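Local coordinates for endosialidase (Enterobacteria phage phi92, PDB 4HIZ), which cleaves alpha-2,8- and alpha-2,9-linked sialic acid polymers as a trimeric phage endosialidase with a sialidase-fold beta-propeller in each chain, at residues Y53-G58 with E419-E424; L388-N393 with S451-F456; V404-Y409 with N442-P447. All blocks are in the same frame, centred on the assembly; numbering follows the deposited sequence.

Contact 1. Residues Y53-G58 with E419-E424; sequences YERIVG and EWEGQE
Arg55 lies side-on against the carboxylate of Glu421, giving one nitrogen to each oxygen. From the root outward, its CB passes 3.8 Å from Glu421 OE2, and CG stands anti to the backbone N (chi1 -172°), on the way to the other loop. Arg55 CD passes 4.0 Å from the same Glu421 OE2, and the bend at chi3 then turns the tip across Glu421. Arg55 NE donates to Glu421 OE2 at 3.1 Å. Arg55 NH2 donates to Glu421 OE1 at 2.9 Å, the straighter bond of the two at 167°. Both oxygens lie close to the guanidinium plane, yet both are reached from above the carboxylate plane, since the two flat groups are turned 59° apart. Arg55 NH2 also makes a long salt bridge to Glu424 OE1, at 3.8 Å. Arg435 of strand 435-442 pairs with Glu421 OE1 as well, so the buried carboxylate is shared by two arginines, which would probably favour its charged form. A water accepts from Ile56 N and donates to Glu421 OE2 at 2.7 Å, adding a bridge to backbone. Ile56 supplies the apolar part: Ile56 CG1 rests 3.7 Å from Glu421 CG, while Ile56 CD1 sits over the rim of one guanidinium face and approaches Glu424 OE2 at 3.5 Å. Glu421 and Glu424 are the ends of a type II beta turn, which presents both carboxylates to the same arginine. The result is a salt-bridge network joining two loops, one between strands 49-53 and 61-64 of the N-terminal extension, the other from the beta-propeller region.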
loop_
_atom_site.group_PDB
_atom_site.type_symbol
_atom_site.label_atom_id
_atom_site.label_comp_id
_atom_site.label_asym_id
_atom_site.label_seq_id
_atom_site.Cartn_x
_atom_site.Cartn_y
_atom_site.Cartn_z
ATOM N N TYR A 53 25.741 12.308 -31.851
ATOM C CA TYR A 53 25.247 13.686 -31.978
ATOM C C TYR A 53 26.107 14.602 -31.111
ATOM O O TYR A 53 26.452 14.252 -29.973
ATOM C CB TYR A 53 23.779 13.734 -31.507
ATOM C CG TYR A 53 23.214 15.136 -31.354
ATOM C CD1 TYR A 53 23.196 16.021 -32.431
ATOM C CD2 TYR A 53 22.680 15.565 -30.131
ATOM C CE1 TYR A 53 22.673 17.329 -32.285
ATOM C CE2 TYR A 53 22.142 16.842 -29.974
ATOM C CZ TYR A 53 22.148 17.725 -31.051
ATOM O OH TYR A 53 21.625 18.987 -30.893
ATOM N N GLU A 54 26.469 15.769 -31.642
ATOM C CA GLU A 54 27.222 16.761 -30.858
ATOM C C GLU A 54 26.323 17.925 -30.421
ATOM O O GLU A 54 26.282 18.986 -31.067
ATOM C CB GLU A 54 28.413 17.299 -31.664
ATOM C CG GLU A 54 29.431 16.211 -32.012
ATOM C CD GLU A 54 30.618 16.701 -32.831
ATOM O OE1 GLU A 54 30.866 17.929 -32.921
ATOM O OE2 GLU A 54 31.319 15.824 -33.388
ATOM N N ARG A 55 25.623 17.728 -29.306
ATOM C CA ARG A 55 24.847 18.806 -28.688
ATOM C C ARG A 55 25.751 20.018 -28.464
ATOM O O ARG A 55 25.395 21.178 -28.777
ATOM C CB ARG A 55 24.291 18.339 -27.338
ATOM C CG ARG A 55 23.303 19.353 -26.726
ATOM C CD ARG A 55 22.847 18.937 -25.324
ATOM N NE ARG A 55 23.886 19.191 -24.331
ATOM C CZ ARG A 55 24.034 20.327 -23.654
ATOM N NH1 ARG A 55 23.177 21.347 -23.847
ATOM N NH2 ARG A 55 25.040 20.445 -22.773
ATOM N N ILE A 56 26.947 19.722 -27.949
ATOM C CA ILE A 56 27.990 20.708 -27.780
ATOM C C ILE A 56 29.067 20.379 -28.812
ATOM O O ILE A 56 29.546 19.242 -28.866
ATOM C CB ILE A 56 28.590 20.645 -26.362
ATOM C CG1 ILE A 56 27.520 20.890 -25.291
ATOM C CG2 ILE A 56 29.731 21.670 -26.212
ATOM C CD1 ILE A 56 26.755 22.242 -25.433
ATOM N N VAL A 57 29.437 21.352 -29.643
ATOM C CA VAL A 57 30.380 21.064 -30.721
ATOM C C VAL A 57 31.692 20.507 -30.187
ATOM O O VAL A 57 32.247 21.032 -29.227
ATOM C CB VAL A 57 30.657 22.313 -31.573
ATOM C CG1 VAL A 57 31.756 22.027 -32.585
ATOM C CG2 VAL A 57 29.367 22.749 -32.285
ATOM N N GLY A 58 32.165 19.418 -30.794
ATOM C CA GLY A 58 33.420 18.813 -30.385
ATOM C C GLY A 58 33.252 17.763 -29.304
ATOM O O GLY A 58 34.243 17.138 -28.914
ATOM N N GLU A 419 24.609 19.377 -18.093
ATOM C CA GLU A 419 25.829 19.611 -17.301
ATOM C C GLU A 419 26.947 18.640 -17.646
ATOM O O GLU A 419 28.097 18.835 -17.222
ATOM C CB GLU A 419 25.543 19.536 -15.795
ATOM C CG GLU A 419 24.568 20.573 -15.323
ATOM C CD GLU A 419 24.330 20.525 -13.819
ATOM O OE1 GLU A 419 24.974 19.716 -13.109
ATOM O OE2 GLU A 419 23.506 21.324 -13.335
ATOM N N TRP A 420 26.637 17.591 -18.407
ATOM C CA TRP A 420 27.644 16.522 -18.597
ATOM C C TRP A 420 28.912 17.018 -19.313
ATOM O O TRP A 420 30.065 16.730 -18.902
ATOM C CB TRP A 420 27.056 15.369 -19.418
ATOM C CG TRP A 420 27.999 14.197 -19.560
ATOM C CD1 TRP A 420 28.838 13.968 -20.604
ATOM C CD2 TRP A 420 28.133 13.063 -18.673
ATOM N NE1 TRP A 420 29.532 12.788 -20.407
ATOM C CE2 TRP A 420 29.095 12.204 -19.240
ATOM C CE3 TRP A 420 27.559 12.719 -17.447
ATOM C CZ2 TRP A 420 29.505 11.010 -18.612
ATOM C CZ3 TRP A 420 27.940 11.524 -16.836
ATOM C CH2 TRP A 420 28.912 10.692 -17.416
ATOM N N GLU A 421 28.703 17.731 -20.405
ATOM C CA GLU A 421 29.829 18.130 -21.257
ATOM C C GLU A 421 30.786 19.085 -20.555
ATOM O O GLU A 421 30.386 19.933 -19.752
ATOM C CB GLU A 421 29.309 18.793 -22.543
ATOM C CG GLU A 421 28.528 17.838 -23.500
ATOM C CD GLU A 421 27.022 17.767 -23.268
ATOM O OE1 GLU A 421 26.539 18.095 -22.149
ATOM O OE2 GLU A 421 26.338 17.372 -24.248
ATOM N N GLY A 422 32.055 18.926 -20.881
ATOM C CA GLY A 422 33.093 19.754 -20.282
ATOM C C GLY A 422 32.830 21.222 -20.554
ATOM O O GLY A 422 32.420 21.588 -21.660
ATOM N N GLN A 423 33.069 22.027 -19.521
ATOM C CA GLN A 423 32.930 23.480 -19.501
ATOM C C GLN A 423 31.489 23.971 -19.352
ATOM O O GLN A 423 31.281 25.148 -19.065
ATOM C CB GLN A 423 33.632 24.175 -20.695
ATOM C CG GLN A 423 35.158 23.918 -20.791
ATOM C CD GLN A 423 35.972 24.631 -19.711
ATOM O OE1 GLN A 423 35.447 25.463 -18.975
ATOM N NE2 GLN A 423 37.268 24.301 -19.612
ATOM N N GLU A 424 30.501 23.092 -19.536
ATOM C CA GLU A 424 29.117 23.522 -19.397
ATOM C C GLU A 424 28.816 23.966 -17.983
ATOM O O GLU A 424 29.314 23.375 -17.017
ATOM C CB GLU A 424 28.159 22.389 -19.781
ATOM C CG GLU A 424 28.143 22.128 -21.248
ATOM C CD GLU A 424 27.699 23.354 -22.028
ATOM O OE1 GLU A 424 26.553 23.829 -21.822
ATOM O OE2 GLU A 424 28.484 23.832 -22.864
HETATM O O HOH W 1 27.387 17.019 -26.663
#

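Contact 2. Residues L388-N393 with S451-F456; sequences LRFPNN and SNVQWF
Phe390 and Trp455 meet obliquely, with six-membered ring centroids 5.3 Å apart and planes inclined at 32°. The touch is made by one side of the phenyl ring: Phe390 CE2 and CD2 both lie near Trp455 CZ2, CE2 at 3.6 Å. Each aromatic side chain has CG opposite its own carbonyl carbon, and the two side chains cross at about a right angle. Val453 wedges beside them with its methyls divided. Val453 CG2 is anti to the backbone N and faces the edge of the Phe390 ring, 4.2 Å from Phe390 CE2; Val453 CG1, set between N and the carbonyl carbon (chi1 63°), packs against Pro391 CD at 3.7 Å. The pyrrolidine also meets backbone of the other segment, Pro391 CG lying 3.8 Å from Ser451 O. A water in the plane of the indole, at its edge, accepts from Trp455 NE1 at 2.9 Å and donates to Pro391 O at 2.8 Å, so the buried indole N-H is satisfied. Trp420 meets Trp455 edge-to-face, extending the aromatic cluster. This is apolar packing between neighbouring sheets of the beta-propeller region: the exit of strand 386-389 against the loop leading into strand 456-460.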
loop_
_atom_site.group_PDB
_atom_site.type_symbol
_atom_site.label_atom_id
_atom_site.label_comp_id
_atom_site.label_asym_id
_atom_site.label_seq_id
_atom_site.Cartn_x
_atom_site.Cartn_y
_atom_site.Cartn_z
ATOM N N LEU A 388 44.279 6.787 -16.994
ATOM C CA LEU A 388 43.692 7.238 -18.246
ATOM C C LEU A 388 42.657 8.322 -17.921
ATOM O O LEU A 388 41.607 8.021 -17.338
ATOM C CB LEU A 388 42.981 6.070 -18.949
ATOM C CG LEU A 388 43.851 4.962 -19.565
ATOM C CD1 LEU A 388 42.984 3.770 -19.968
ATOM C CD2 LEU A 388 44.594 5.502 -20.786
ATOM N N ARG A 389 42.936 9.565 -18.289
ATOM C CA ARG A 389 41.962 10.627 -18.065
ATOM C C ARG A 389 40.827 10.506 -19.078
ATOM O O ARG A 389 41.077 10.350 -20.277
ATOM C CB ARG A 389 42.662 11.985 -18.247
ATOM C CG ARG A 389 41.748 13.188 -17.995
ATOM C CD ARG A 389 41.654 13.505 -16.520
ATOM N NE ARG A 389 42.926 14.020 -15.984
ATOM C CZ ARG A 389 43.065 14.478 -14.749
ATOM N NH1 ARG A 389 42.038 14.461 -13.894
ATOM N NH2 ARG A 389 44.243 14.968 -14.348
ATOM N N PHE A 390 39.577 10.577 -18.632
ATOM C CA PHE A 390 38.503 10.737 -19.617
ATOM C C PHE A 390 38.599 12.121 -20.238
ATOM O O PHE A 390 38.871 13.090 -19.540
ATOM C CB PHE A 390 37.111 10.563 -18.992
ATOM C CG PHE A 390 36.756 9.138 -18.654
ATOM C CD1 PHE A 390 37.089 8.609 -17.407
ATOM C CD2 PHE A 390 36.055 8.348 -19.576
ATOM C CE1 PHE A 390 36.763 7.305 -17.076
ATOM C CE2 PHE A 390 35.702 7.010 -19.247
ATOM C CZ PHE A 390 36.042 6.511 -17.989
ATOM N N PRO A 391 38.395 12.223 -21.559
ATOM C CA PRO A 391 38.455 13.555 -22.172
ATOM C C PRO A 391 37.225 14.384 -21.744
ATOM O O PRO A 391 36.214 13.840 -21.255
ATOM C CB PRO A 391 38.388 13.249 -23.681
ATOM C CG PRO A 391 37.647 11.958 -23.763
ATOM C CD PRO A 391 38.112 11.167 -22.546
ATOM N N ASN A 392 37.346 15.695 -21.881
ATOM C CA ASN A 392 36.193 16.585 -21.767
ATOM C C ASN A 392 35.644 16.816 -20.345
ATOM O O ASN A 392 34.466 17.139 -20.195
ATOM C CB ASN A 392 35.072 16.171 -22.727
ATOM C CG ASN A 392 35.504 16.226 -24.186
ATOM O OD1 ASN A 392 35.311 15.269 -24.947
ATOM N ND2 ASN A 392 36.043 17.355 -24.590
ATOM N N ASN A 393 36.507 16.704 -19.329
ATOM C CA ASN A 393 36.195 17.155 -17.957
ATOM C C ASN A 393 34.902 16.519 -17.422
ATOM O O ASN A 393 33.936 17.221 -17.102
ATOM C CB ASN A 393 36.076 18.699 -17.868
ATOM C CG ASN A 393 37.312 19.429 -18.388
ATOM O OD1 ASN A 393 38.340 18.817 -18.707
ATOM N ND2 ASN A 393 37.224 20.768 -18.451
ATOM N N SER A 451 40.676 9.134 -25.550
ATOM C CA SER A 451 40.151 10.251 -26.363
ATOM C C SER A 451 38.920 9.871 -27.177
ATOM O O SER A 451 38.039 10.696 -27.371
ATOM C CB SER A 451 41.218 10.809 -27.297
ATOM O OG SER A 451 41.676 9.778 -28.147
ATOM N N ASN A 452 38.844 8.624 -27.620
ATOM C CA ASN A 452 37.679 8.277 -28.445
ATOM C C ASN A 452 36.606 7.507 -27.692
ATOM O O ASN A 452 35.758 6.847 -28.288
ATOM C CB ASN A 452 38.080 7.571 -29.742
ATOM C CG ASN A 452 38.850 8.483 -30.670
ATOM O OD1 ASN A 452 39.998 8.208 -31.012
ATOM N ND2 ASN A 452 38.231 9.596 -31.066
ATOM N N VAL A 453 36.572 7.695 -26.375
ATOM C CA VAL A 453 35.527 7.053 -25.580
ATOM C C VAL A 453 34.133 7.373 -26.118
ATOM O O VAL A 453 33.837 8.527 -26.494
ATOM C CB VAL A 453 35.637 7.382 -24.058
ATOM C CG1 VAL A 453 35.459 8.870 -23.790
ATOM C CG2 VAL A 453 34.614 6.542 -23.249
ATOM N N GLN A 454 33.305 6.333 -26.187
ATOM C CA GLN A 454 31.937 6.451 -26.665
ATOM C C GLN A 454 31.000 6.312 -25.463
ATOM O O GLN A 454 30.791 5.214 -24.935
ATOM C CB GLN A 454 31.651 5.378 -27.711
ATOM C CG GLN A 454 30.234 5.493 -28.247
ATOM C CD GLN A 454 29.975 4.618 -29.446
ATOM O OE1 GLN A 454 30.671 3.629 -29.665
ATOM N NE2 GLN A 454 28.984 4.994 -30.250
ATOM N N TRP A 455 30.451 7.433 -25.012
ATOM C CA TRP A 455 29.416 7.391 -23.984
ATOM C C TRP A 455 28.026 7.263 -24.608
ATOM O O TRP A 455 27.667 8.016 -25.533
ATOM C CB TRP A 455 29.439 8.687 -23.183
ATOM C CG TRP A 455 30.639 8.885 -22.262
ATOM C CD1 TRP A 455 31.705 9.760 -22.442
ATOM C CD2 TRP A 455 30.806 8.309 -20.972
ATOM N NE1 TRP A 455 32.536 9.709 -21.347
ATOM C CE2 TRP A 455 32.003 8.843 -20.423
ATOM C CE3 TRP A 455 30.058 7.398 -20.221
ATOM C CZ2 TRP A 455 32.459 8.498 -19.153
ATOM C CZ3 TRP A 455 30.495 7.050 -18.966
ATOM C CH2 TRP A 455 31.701 7.593 -18.430
ATOM N N PHE A 456 27.261 6.288 -24.115
ATOM C CA PHE A 456 25.898 6.065 -24.576
ATOM C C PHE A 456 24.908 6.606 -23.549
ATOM O O PHE A 456 24.927 6.192 -22.398
ATOM C CB PHE A 456 25.647 4.553 -24.704
ATOM C CG PHE A 456 26.503 3.864 -25.744
ATOM C CD1 PHE A 456 26.039 3.737 -27.059
ATOM C CD2 PHE A 456 27.716 3.257 -25.387
ATOM C CE1 PHE A 456 26.798 3.081 -28.032
ATOM C CE2 PHE A 456 28.483 2.596 -26.347
ATOM C CZ PHE A 456 28.023 2.494 -27.655
HETATM O O HOH W 2 34.428 11.834 -21.961
#

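Contact 3. Residues V404-Y409 with N442-P447; sequences VGDYLY and NVSSWP
Asp406 O accepts from Val443 N at 2.9 Å, nearly along the C=O axis, and more weakly from Ser444 N. These bonds lead into an Asx motif at the end of strand 435-442, where the chain leaves the sheet. There Asn442 OD1 is gripped in turn: in the conformer described, Ser444 OG donates to Asn442 OD1 at 2.8 Å, in the carbonyl plane and on a lone pair. Ser445 N comes from above that plane, 44° out of it, in an almost straight bond of 3.1 Å to Asn442 OD1; Ser444 N adds a weak one. With CG anti to the backbone N (chi1 -170°), the amide oxygen of Asn442 faces the backbone of the next residues, the bond from Ser445 N closing the Asx motif. Asp406 is the third residue of the type II' turn, Val404 to Tyr407, that joins strands 401-404 and 407-413 in a hairpin, and its carboxylate lies alongside the Ser444 side chain. Next in line, Tyr407 and Asn442 form an antiparallel non-hydrogen-bonded pair with their side chains on the same face of the sheet. The tyrosine ring crosses Asn442 obliquely, Tyr407 CE1 lying 3.7 Å from Asn442 CB, and ring and amide planes differ by 56°. Leu408 CG meets Val443 CG1 at 3.6 Å, beside Tyr360 of the neighbouring sheet. On the Tyr407 face, one water bridges the two polar ends, accepting from Asn442 ND2 at 3.1 Å and lying 2.9 Å from Tyr407 OH.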
loop_
_atom_site.group_PDB
_atom_site.type_symbol
_atom_site.label_atom_id
_atom_site.label_comp_id
_atom_site.label_asym_id
_atom_site.label_seq_id
_atom_site.Cartn_x
_atom_site.Cartn_y
_atom_site.Cartn_z
ATOM N N VAL A 404 33.081 -7.185 -16.918
ATOM C CA VAL A 404 32.417 -8.367 -17.473
ATOM C C VAL A 404 33.272 -8.778 -18.662
ATOM O O VAL A 404 33.376 -8.051 -19.642
ATOM C CB VAL A 404 30.981 -8.050 -17.938
ATOM C CG1 VAL A 404 30.313 -9.303 -18.511
ATOM C CG2 VAL A 404 30.139 -7.496 -16.786
ATOM N N GLY A 405 33.917 -9.929 -18.561
ATOM C CA GLY A 405 34.885 -10.317 -19.568
ATOM C C GLY A 405 35.974 -9.267 -19.671
ATOM O O GLY A 405 36.509 -8.801 -18.657
ATOM N N ASP A 406 36.276 -8.868 -20.901
ATOM C CA ASP A 406 37.382 -7.964 -21.159
ATOM C C ASP A 406 37.054 -6.502 -20.853
ATOM O O ASP A 406 37.935 -5.644 -20.952
ATOM C CB ASP A 406 37.798 -8.054 -22.628
ATOM C CG ASP A 406 38.520 -9.362 -22.977
ATOM O OD1 ASP A 406 39.003 -10.083 -22.070
ATOM O OD2 ASP A 406 38.633 -9.649 -24.190
ATOM N N TYR A 407 35.804 -6.217 -20.502
ATOM C CA TYR A 407 35.338 -4.835 -20.450
ATOM C C TYR A 407 34.923 -4.353 -19.083
ATOM O O TYR A 407 34.351 -5.097 -18.290
ATOM C CB TYR A 407 34.099 -4.682 -21.359
ATOM C CG TYR A 407 34.422 -4.930 -22.798
ATOM C CD1 TYR A 407 34.860 -3.893 -23.623
ATOM C CD2 TYR A 407 34.273 -6.203 -23.350
ATOM C CE1 TYR A 407 35.144 -4.121 -24.970
ATOM C CE2 TYR A 407 34.556 -6.443 -24.685
ATOM C CZ TYR A 407 35.005 -5.408 -25.483
ATOM O OH TYR A 407 35.283 -5.676 -26.805
ATOM N N LEU A 408 35.159 -3.074 -18.833
ATOM C CA LEU A 408 34.499 -2.394 -17.730
ATOM C C LEU A 408 33.266 -1.724 -18.295
ATOM O O LEU A 408 33.354 -0.990 -19.297
ATOM C CB LEU A 408 35.406 -1.290 -17.148
ATOM C CG LEU A 408 36.736 -1.779 -16.536
ATOM C CD1 LEU A 408 37.403 -0.621 -15.810
ATOM C CD2 LEU A 408 36.499 -2.924 -15.568
ATOM N N TYR A 409 32.126 -1.958 -17.653
ATOM C CA TYR A 409 30.881 -1.221 -17.956
ATOM C C TYR A 409 30.783 -0.121 -16.910
ATOM O O TYR A 409 30.622 -0.411 -15.709
ATOM C CB TYR A 409 29.665 -2.138 -17.845
ATOM C CG TYR A 409 29.474 -3.100 -18.975
ATOM C CD1 TYR A 409 30.236 -4.251 -19.073
ATOM C CD2 TYR A 409 28.478 -2.895 -19.916
ATOM C CE1 TYR A 409 30.018 -5.146 -20.100
ATOM C CE2 TYR A 409 28.268 -3.781 -20.929
ATOM C CZ TYR A 409 29.034 -4.909 -21.015
ATOM O OH TYR A 409 28.823 -5.812 -22.035
ATOM N N ASN A 442 37.488 -1.632 -22.993
ATOM C CA ASN A 442 38.279 -2.854 -23.007
ATOM C C ASN A 442 39.530 -2.632 -22.159
ATOM O O ASN A 442 40.409 -1.823 -22.525
ATOM C CB ASN A 442 38.687 -3.208 -24.440
ATOM C CG ASN A 442 39.306 -4.593 -24.537
ATOM O OD1 ASN A 442 40.034 -5.029 -23.628
ATOM N ND2 ASN A 442 38.991 -5.314 -25.623
ATOM N N VAL A 443 39.612 -3.322 -21.021
ATOM C CA VAL A 443 40.804 -3.197 -20.173
ATOM C C VAL A 443 41.702 -4.424 -20.286
ATOM O O VAL A 443 42.765 -4.443 -19.665
ATOM C CB VAL A 443 40.449 -2.886 -18.700
ATOM C CG1 VAL A 443 39.724 -1.503 -18.592
ATOM C CG2 VAL A 443 39.580 -4.001 -18.115
ATOM N N SER A 444 41.310 -5.444 -21.058
ATOM C CA SER A 444 42.226 -6.564 -21.314
ATOM C C SER A 444 43.375 -6.069 -22.185
ATOM O O SER A 444 44.535 -6.517 -22.048
ATOM C CB SER A 444 41.517 -7.736 -21.996
ATOM O OG SER A 444 41.337 -7.485 -23.378
ATOM N N SER A 445 43.036 -5.153 -23.087
ATOM C CA SER A 445 44.000 -4.400 -23.873
ATOM C C SER A 445 43.884 -2.963 -23.410
ATOM O O SER A 445 43.150 -2.188 -24.011
ATOM C CB SER A 445 43.655 -4.461 -25.365
ATOM O OG SER A 445 43.683 -5.781 -25.874
ATOM N N TRP A 446 44.588 -2.624 -22.338
ATOM C CA TRP A 446 44.478 -1.309 -21.725
ATOM C C TRP A 446 44.751 -0.215 -22.744
ATOM O O TRP A 446 45.815 -0.209 -23.372
ATOM C CB TRP A 446 45.514 -1.227 -20.597
ATOM C CG TRP A 446 45.434 0.011 -19.715
ATOM C CD1 TRP A 446 46.292 1.065 -19.725
ATOM C CD2 TRP A 446 44.461 0.289 -18.678
ATOM N NE1 TRP A 446 45.925 1.983 -18.764
ATOM C CE2 TRP A 446 44.817 1.527 -18.100
ATOM C CE3 TRP A 446 43.347 -0.405 -18.172
ATOM C CZ2 TRP A 446 44.083 2.112 -17.061
ATOM C CZ3 TRP A 446 42.631 0.157 -17.134
ATOM C CH2 TRP A 446 42.995 1.423 -16.593
ATOM N N PRO A 447 43.809 0.729 -22.899
ATOM C CA PRO A 447 43.967 1.724 -23.958
ATOM C C PRO A 447 45.173 2.633 -23.800
ATOM O O PRO A 447 45.648 2.895 -22.687
ATOM C CB PRO A 447 42.731 2.611 -23.788
ATOM C CG PRO A 447 41.734 1.774 -23.080
ATOM C CD PRO A 447 42.511 0.843 -22.206
HETATM O O HOH W 3 37.299 -3.880 -27.772
#

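Strand 435-442 relates all three contacts: the loop before it supplies 419-424, and its end and the loop after it supply 442-447 and 451-456. It belongs to a mixed sheet in which strands 49-53 and 61-64 of the N-terminal extension continue strands of the propeller region. Contacts 1 and 2, centres about 12 Å apart, touch where Gly422 meets Asn393; contacts 2 and 3, about 15 Å apart, where Leu388 meets Trp446 and Pro447. Along the chain, contact 3 falls wholly between the halves of contact 2, whereas contact 1 alternates with both. Contact 1 ties the extension to the mixed sheet, contact 2 packs that sheet on the neighbouring one ending in strand 386-389, and contact 3 closes a strand end within it.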